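PDB 2DT5: AT-rich DNA-binding protein from Thermus thermophilus, which probably regulates transcription in response to the cellular NADH/NAD(+) balance, acting as a homodimeric DNA-binding repressor that binds NAD in a Rossmann-type domain. Local coordinates for residues B[71-75]-B[76-80]; B[112-115]-B[116-119]. The protein carries 1 engineered substitution. All blocks are in the same frame, centred on the assembly; numbering follows the deposited sequence.

Interaction 1 (B[71-75]-B[76-80]); sequences LRHIL and GLNRK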
loop_
_atom_site.group_PDB
_atom_site.type_symbol
_atom_site.label_atom_id
_atom_site.label_comp_id
_atom_site.label_asym_id
_atom_site.label_seq_id
_atom_site.Cartn_x
_atom_site.Cartn_y
_atom_site.Cartn_z
ATOM N N LEU B 71 9.744 -5.040 18.381
ATOM C CA LEU B 71 8.684 -4.688 17.436
ATOM C C LEU B 71 8.193 -5.937 16.707
ATOM O O LEU B 71 7.004 -6.099 16.471
ATOM C CB LEU B 71 9.185 -3.655 16.438
ATOM C CG LEU B 71 9.389 -2.280 17.064
ATOM C CD1 LEU B 71 9.884 -1.307 16.000
ATOM C CD2 LEU B 71 8.066 -1.798 17.661
ATOM N N ARG B 72 9.109 -6.836 16.358
ATOM C CA ARG B 72 8.704 -8.058 15.676
ATOM C C ARG B 72 7.795 -8.911 16.583
ATOM O O ARG B 72 6.823 -9.519 16.112
ATOM C CB ARG B 72 9.946 -8.850 15.233
ATOM C CG ARG B 72 10.724 -8.180 14.055
ATOM C CD ARG B 72 12.005 -8.939 13.728
ATOM N NE ARG B 72 11.735 -10.329 13.377
ATOM C CZ ARG B 72 11.216 -10.723 12.218
ATOM N NH1 ARG B 72 10.915 -9.828 11.275
ATOM N NH2 ARG B 72 10.972 -12.009 12.014
ATOM N N HIS B 73 8.098 -8.963 17.882
ATOM C CA HIS B 73 7.257 -9.755 18.779
ATOM C C HIS B 73 5.856 -9.149 18.885
ATOM O O HIS B 73 4.839 -9.855 18.798
ATOM C CB HIS B 73 7.865 -9.850 20.182
ATOM C CG HIS B 73 7.004 -10.610 21.146
ATOM N ND1 HIS B 73 6.263 -9.993 22.132
ATOM C CD2 HIS B 73 6.722 -11.932 21.230
ATOM C CE1 HIS B 73 5.558 -10.903 22.782
ATOM N NE2 HIS B 73 5.815 -12.088 22.255
ATOM N N ILE B 74 5.811 -7.840 19.076
ATOM C CA ILE B 74 4.544 -7.132 19.173
ATOM C C ILE B 74 3.690 -7.321 17.929
ATOM O O ILE B 74 2.483 -7.555 18.022
ATOM C CB ILE B 74 4.775 -5.638 19.351
ATOM C CG1 ILE B 74 5.380 -5.389 20.724
ATOM C CG2 ILE B 74 3.458 -4.860 19.177
ATOM C CD1 ILE B 74 6.018 -4.022 20.855
ATOM N N LEU B 75 4.326 -7.222 16.763
ATOM C CA LEU B 75 3.609 -7.334 15.503
ATOM C C LEU B 75 3.230 -8.764 15.134
ATOM O O LEU B 75 2.448 -8.979 14.207
ATOM C CB LEU B 75 4.442 -6.671 14.379
ATOM C CG LEU B 75 4.615 -5.151 14.570
ATOM C CD1 LEU B 75 5.662 -4.593 13.594
ATOM C CD2 LEU B 75 3.280 -4.444 14.365
ATOM N N GLY B 76 3.772 -9.731 15.873
ATOM C CA GLY B 76 3.490 -11.127 15.612
ATOM C C GLY B 76 4.364 -11.704 14.516
ATOM O O GLY B 76 4.042 -12.738 13.935
ATOM N N LEU B 77 5.479 -11.040 14.231
ATOM C CA LEU B 77 6.380 -11.510 13.187
ATOM C C LEU B 77 7.335 -12.611 13.644
ATOM O O LEU B 77 7.933 -13.315 12.823
ATOM C CB LEU B 77 7.150 -10.320 12.625
ATOM C CG LEU B 77 6.226 -9.289 11.955
ATOM C CD1 LEU B 77 6.985 -7.987 11.669
ATOM C CD2 LEU B 77 5.664 -9.873 10.667
ATOM N N ASN B 78 7.482 -12.784 14.955
ATOM C CA ASN B 78 8.371 -13.832 15.440
ATOM C C ASN B 78 7.606 -15.147 15.465
ATOM O O ASN B 78 8.047 -16.133 16.034
ATOM C CB ASN B 78 8.928 -13.482 16.819
ATOM C CG ASN B 78 7.842 -13.204 17.837
ATOM O OD1 ASN B 78 6.732 -12.814 17.482
ATOM N ND2 ASN B 78 8.168 -13.376 19.115
ATOM N N ARG B 79 6.441 -15.142 14.837
ATOM C CA ARG B 79 5.611 -16.335 14.741
ATOM C C ARG B 79 5.659 -16.767 13.272
ATOM O O ARG B 79 6.091 -15.993 12.425
ATOM C CB ARG B 79 4.163 -16.004 15.110
ATOM C CG ARG B 79 3.932 -15.671 16.571
ATOM C CD ARG B 79 2.592 -15.003 16.738
ATOM N NE ARG B 79 2.199 -14.856 18.140
ATOM C CZ ARG B 79 1.671 -15.832 18.876
ATOM N NH1 ARG B 79 1.474 -17.032 18.346
ATOM N NH2 ARG B 79 1.315 -15.604 20.133
ATOM N N LYS B 80 5.252 -17.997 12.973
ATOM C CA LYS B 80 5.213 -18.441 11.589
ATOM C C LYS B 80 3.737 -18.643 11.266
ATOM O O LYS B 80 3.128 -19.601 11.733
ATOM C CB LYS B 80 5.980 -19.750 11.394
ATOM C CG LYS B 80 5.991 -20.226 9.937
ATOM C CD LYS B 80 6.623 -21.609 9.774
ATOM C CE LYS B 80 8.117 -21.606 10.091
ATOM N NZ LYS B 80 8.883 -20.720 9.165
HETATM O O HOH W 1 4.201 -12.362 18.724
#
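Two backbone bonds close a Schellman motif where residues 71-75 run into residues 76-80. Leu77 N reaches back five residues to Arg72 O at 2.8 Å. Gly76 N donates to His73 O at 3.1 Å. The reversal depends on the positive phi of Gly76, 83°, where any CB would collide with Leu75 O. His73 O has a second donor, a water 2.6 Å away. The same water donates to Asn78 OD1 at 2.9 Å and accepts from Arg79 NE over a longer 3.3 Å, and so ties the last helical turn to the side chains of Asn78 and Arg79, two and three residues past the glycine. With CG lying between the backbone N and the carbonyl carbon (chi1 56°), Asn78 turns its amide back over the helix end, setting ND2 at the edge of the His73 ring, near its plane. The separation of ND2 from His73 CD2 is too short for ordinary packing, so the detail there is doubtful. Packing round Leu77 completes the turn. The Arg72 chain bends at chi3 (58°), bringing one guanidinium face over Leu77 CB, which lies 4.0 Å from NH1 and toward the rim of the group. Leu75 and Leu77 make an apolar pair, lying side by side and pointing the same way, with Leu75 CB 3.9 Å from Leu77 CD1. This turn carries the chain from helix 64-75 toward strand 81-86, which begins the Rossmann sheet. Leu75 and Leu77 pack on Ile8 and Leu15 of helix 7-23 and on Thr194 of the second subunit, whose Ser197 OG bonds to Leu75 O, while Leu77 also reaches Phe105 of strand 105-112.

Interaction 2 (B[112-115]-B[116-119]); sequences DVDP and EKVG. With NAD (nicotinamide-adenine-dinucleotide), chain L.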
loop_
_atom_site.group_PDB
_atom_site.type_symbol
_atom_site.label_atom_id
_atom_site.label_comp_id
_atom_site.label_asym_id
_atom_site.label_seq_id
_atom_site.Cartn_x
_atom_site.Cartn_y
_atom_site.Cartn_z
ATOM N N ASP B 112 -9.033 -22.654 -5.897
ATOM C CA ASP B 112 -9.758 -22.048 -7.007
ATOM C C ASP B 112 -10.983 -22.943 -7.221
ATOM O O ASP B 112 -11.142 -23.937 -6.518
ATOM C CB ASP B 112 -8.857 -22.030 -8.242
ATOM C CG ASP B 112 -9.260 -20.970 -9.241
ATOM O OD1 ASP B 112 -10.253 -21.189 -9.971
ATOM O OD2 ASP B 112 -8.591 -19.909 -9.295
ATOM N N VAL B 113 -11.851 -22.591 -8.166
ATOM C CA VAL B 113 -13.032 -23.402 -8.450
ATOM C C VAL B 113 -12.992 -23.895 -9.885
ATOM O O VAL B 113 -13.806 -24.711 -10.293
ATOM C CB VAL B 113 -14.333 -22.604 -8.270
ATOM C CG1 VAL B 113 -14.486 -22.185 -6.814
ATOM C CG2 VAL B 113 -14.323 -21.386 -9.169
ATOM N N ASP B 114 -12.039 -23.385 -10.652
ATOM C CA ASP B 114 -11.893 -23.746 -12.051
ATOM C C ASP B 114 -11.259 -25.132 -12.171
ATOM O O ASP B 114 -10.137 -25.360 -11.715
ATOM C CB ASP B 114 -11.022 -22.702 -12.743
ATOM C CG ASP B 114 -10.958 -22.888 -14.243
ATOM O OD1 ASP B 114 -11.269 -24.000 -14.734
ATOM O OD2 ASP B 114 -10.580 -21.919 -14.929
ATOM N N PRO B 115 -11.970 -26.083 -12.791
ATOM C CA PRO B 115 -11.406 -27.431 -12.930
ATOM C C PRO B 115 -10.078 -27.468 -13.702
ATOM O O PRO B 115 -9.286 -28.391 -13.542
ATOM C CB PRO B 115 -12.520 -28.197 -13.644
ATOM C CG PRO B 115 -13.766 -27.465 -13.213
ATOM C CD PRO B 115 -13.343 -26.026 -13.317
ATOM N N GLU B 116 -9.837 -26.472 -14.543
ATOM C CA GLU B 116 -8.596 -26.423 -15.304
ATOM C C GLU B 116 -7.424 -25.966 -14.436
ATOM O O GLU B 116 -6.267 -26.172 -14.795
ATOM C CB GLU B 116 -8.753 -25.489 -16.494
ATOM C CG GLU B 116 -9.859 -25.901 -17.426
ATOM C CD GLU B 116 -10.168 -24.828 -18.442
ATOM O OE1 GLU B 116 -9.343 -24.620 -19.356
ATOM O OE2 GLU B 116 -11.233 -24.182 -18.317
ATOM N N LYS B 117 -7.725 -25.350 -13.296
ATOM C CA LYS B 117 -6.690 -24.878 -12.371
ATOM C C LYS B 117 -6.464 -25.928 -11.294
ATOM O O LYS B 117 -5.320 -26.246 -10.939
ATOM C CB LYS B 117 -7.129 -23.591 -11.681
ATOM C CG LYS B 117 -7.441 -22.433 -12.599
ATOM C CD LYS B 117 -6.224 -21.591 -12.822
ATOM C CE LYS B 117 -6.545 -20.322 -13.582
ATOM N NZ LYS B 117 -5.263 -19.568 -13.795
ATOM N N VAL B 118 -7.568 -26.452 -10.761
ATOM C CA VAL B 118 -7.494 -27.460 -9.716
ATOM C C VAL B 118 -6.610 -28.600 -10.195
ATOM O O VAL B 118 -6.745 -29.071 -11.322
ATOM C CB VAL B 118 -8.885 -28.011 -9.354
ATOM C CG1 VAL B 118 -8.776 -28.934 -8.157
ATOM C CG2 VAL B 118 -9.836 -26.855 -9.041
ATOM N N GLY B 119 -5.696 -29.022 -9.331
ATOM C CA GLY B 119 -4.774 -30.090 -9.674
ATOM C C GLY B 119 -3.487 -29.575 -10.303
ATOM O O GLY B 119 -2.523 -30.323 -10.471
HETATM P PA NAD L . -8.627 -13.611 -12.770
HETATM O O1A NAD L . -7.388 -13.798 -13.585
HETATM O O2A NAD L . -9.960 -13.570 -13.452
HETATM O O5B NAD L . -8.581 -14.741 -11.697
HETATM C C5B NAD L . -9.621 -14.928 -10.705
HETATM C C4B NAD L . -9.535 -16.371 -10.275
HETATM O O4B NAD L . -10.579 -16.500 -9.255
HETATM C C3B NAD L . -9.933 -17.456 -11.351
HETATM O O3B NAD L . -8.849 -18.428 -11.479
HETATM C C2B NAD L . -11.220 -18.092 -10.832
HETATM O O2B NAD L . -11.463 -19.404 -11.169
HETATM C C1B NAD L . -11.048 -17.823 -9.340
HETATM N N9A NAD L . -12.281 -17.834 -8.599
HETATM C C8A NAD L . -13.559 -17.308 -8.837
HETATM N N7A NAD L . -14.410 -17.555 -7.857
HETATM C C5A NAD L . -13.749 -18.262 -6.918
HETATM C C6A NAD L . -14.140 -18.821 -5.616
HETATM N N6A NAD L . -15.354 -18.695 -5.127
HETATM N N1A NAD L . -13.123 -19.499 -4.939
HETATM C C2A NAD L . -11.859 -19.667 -5.383
HETATM N N3A NAD L . -11.440 -19.152 -6.618
HETATM C C4A NAD L . -12.417 -18.462 -7.353
HETATM O O3 NAD L . -8.497 -12.257 -11.923
HETATM P PN NAD L . -7.188 -11.336 -11.527
HETATM O O1N NAD L . -6.891 -10.414 -12.639
HETATM O O2N NAD L . -6.140 -12.293 -11.064
HETATM O O5D NAD L . -7.817 -10.465 -10.319
HETATM C C5D NAD L . -8.205 -11.111 -9.070
HETATM C C4D NAD L . -8.746 -10.092 -8.139
HETATM O O4D NAD L . -7.670 -9.078 -7.848
HETATM C C3D NAD L . -9.945 -9.229 -8.718
HETATM O O3D NAD L . -10.914 -8.966 -7.681
HETATM C C2D NAD L . -9.247 -7.946 -9.133
HETATM O O2D NAD L . -10.093 -6.861 -9.318
HETATM C C1D NAD L . -8.228 -7.777 -7.950
HETATM N N1N NAD L . -7.235 -6.714 -8.256
HETATM C C2N NAD L . -6.757 -5.999 -7.123
HETATM C C3N NAD L . -5.649 -5.275 -7.143
HETATM C C7N NAD L . -5.234 -4.511 -5.922
HETATM O O7N NAD L . -4.336 -3.650 -6.047
HETATM N N7N NAD L . -5.872 -4.745 -4.761
HETATM C C4N NAD L . -4.790 -5.184 -8.401
HETATM C C5N NAD L . -4.913 -6.489 -9.165
HETATM C C6N NAD L . -6.231 -6.986 -9.301
#
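The turn after the second strand of the Rossmann fold is built round Asp114, whose backbone and side chain both gather amides from residues 116-119, while Asp112 just ahead of it grips the adenosine ribose of NAD. Asp114 O accepts from Lys117 N, which lies above the carbonyl plane, and from Val118 N at 2.9 Å, nearly in line with the carbonyl. Asp114 OD1 takes Glu116 N at 2.9 Å from above the carboxylate plane. The same oxygen is 3.6 Å from Glu116 OE2, a pairing of like charges that the Glu116 amide probably eases. Lys117 CG packs against Asp114 CB at 3.6 Å. With its CG anti to the backbone N (chi1 -157°), Asp112 turns its carboxylate to the sugar in two-pronged fashion: O2B of NAD donates to OD1 over a very short 2.5 Å, and O3B to OD2 at 2.7 Å. An Asx turn holds the group, since Asp112 OD1 also accepts Asp114 N on its anti lone pair, and Val113 N from out of plane. Were Asp112 replaced by an alanine, both ribose hydroxyls would probably lose these acceptors, and the amides of Val113 and Asp114 the oxygen that shapes the turn. Both Val113 methyls lie over one face of the adenine, CG1 3.5 Å from N1A. Backbone bonds join Asp112 to Glu128 in strand 125-129 and to Val130, and Lys117 NZ bonds to Met88 O in the glycine-rich loop between strand 81-86 and helix 90-96.

Both interactions are tight local turns in which carbonyl oxygens collect amides a few residues on, but they serve different places. Interaction 1 is partly buried where helix 64-75 hands the chain to the Rossmann domain, with leucines packed between helix 7-23 and the second subunit and a water on its polar side. Interaction 2 is a surface turn between strands 105-112 and 121-122, rich in acidic groups, with one buried aspartate given over to the cofactor; no other protein chain touches it. Strand 105-112 is common to both surroundings: Leu77 packs on its start and Asp112 stands at its end. Their centres are about 34 Å apart.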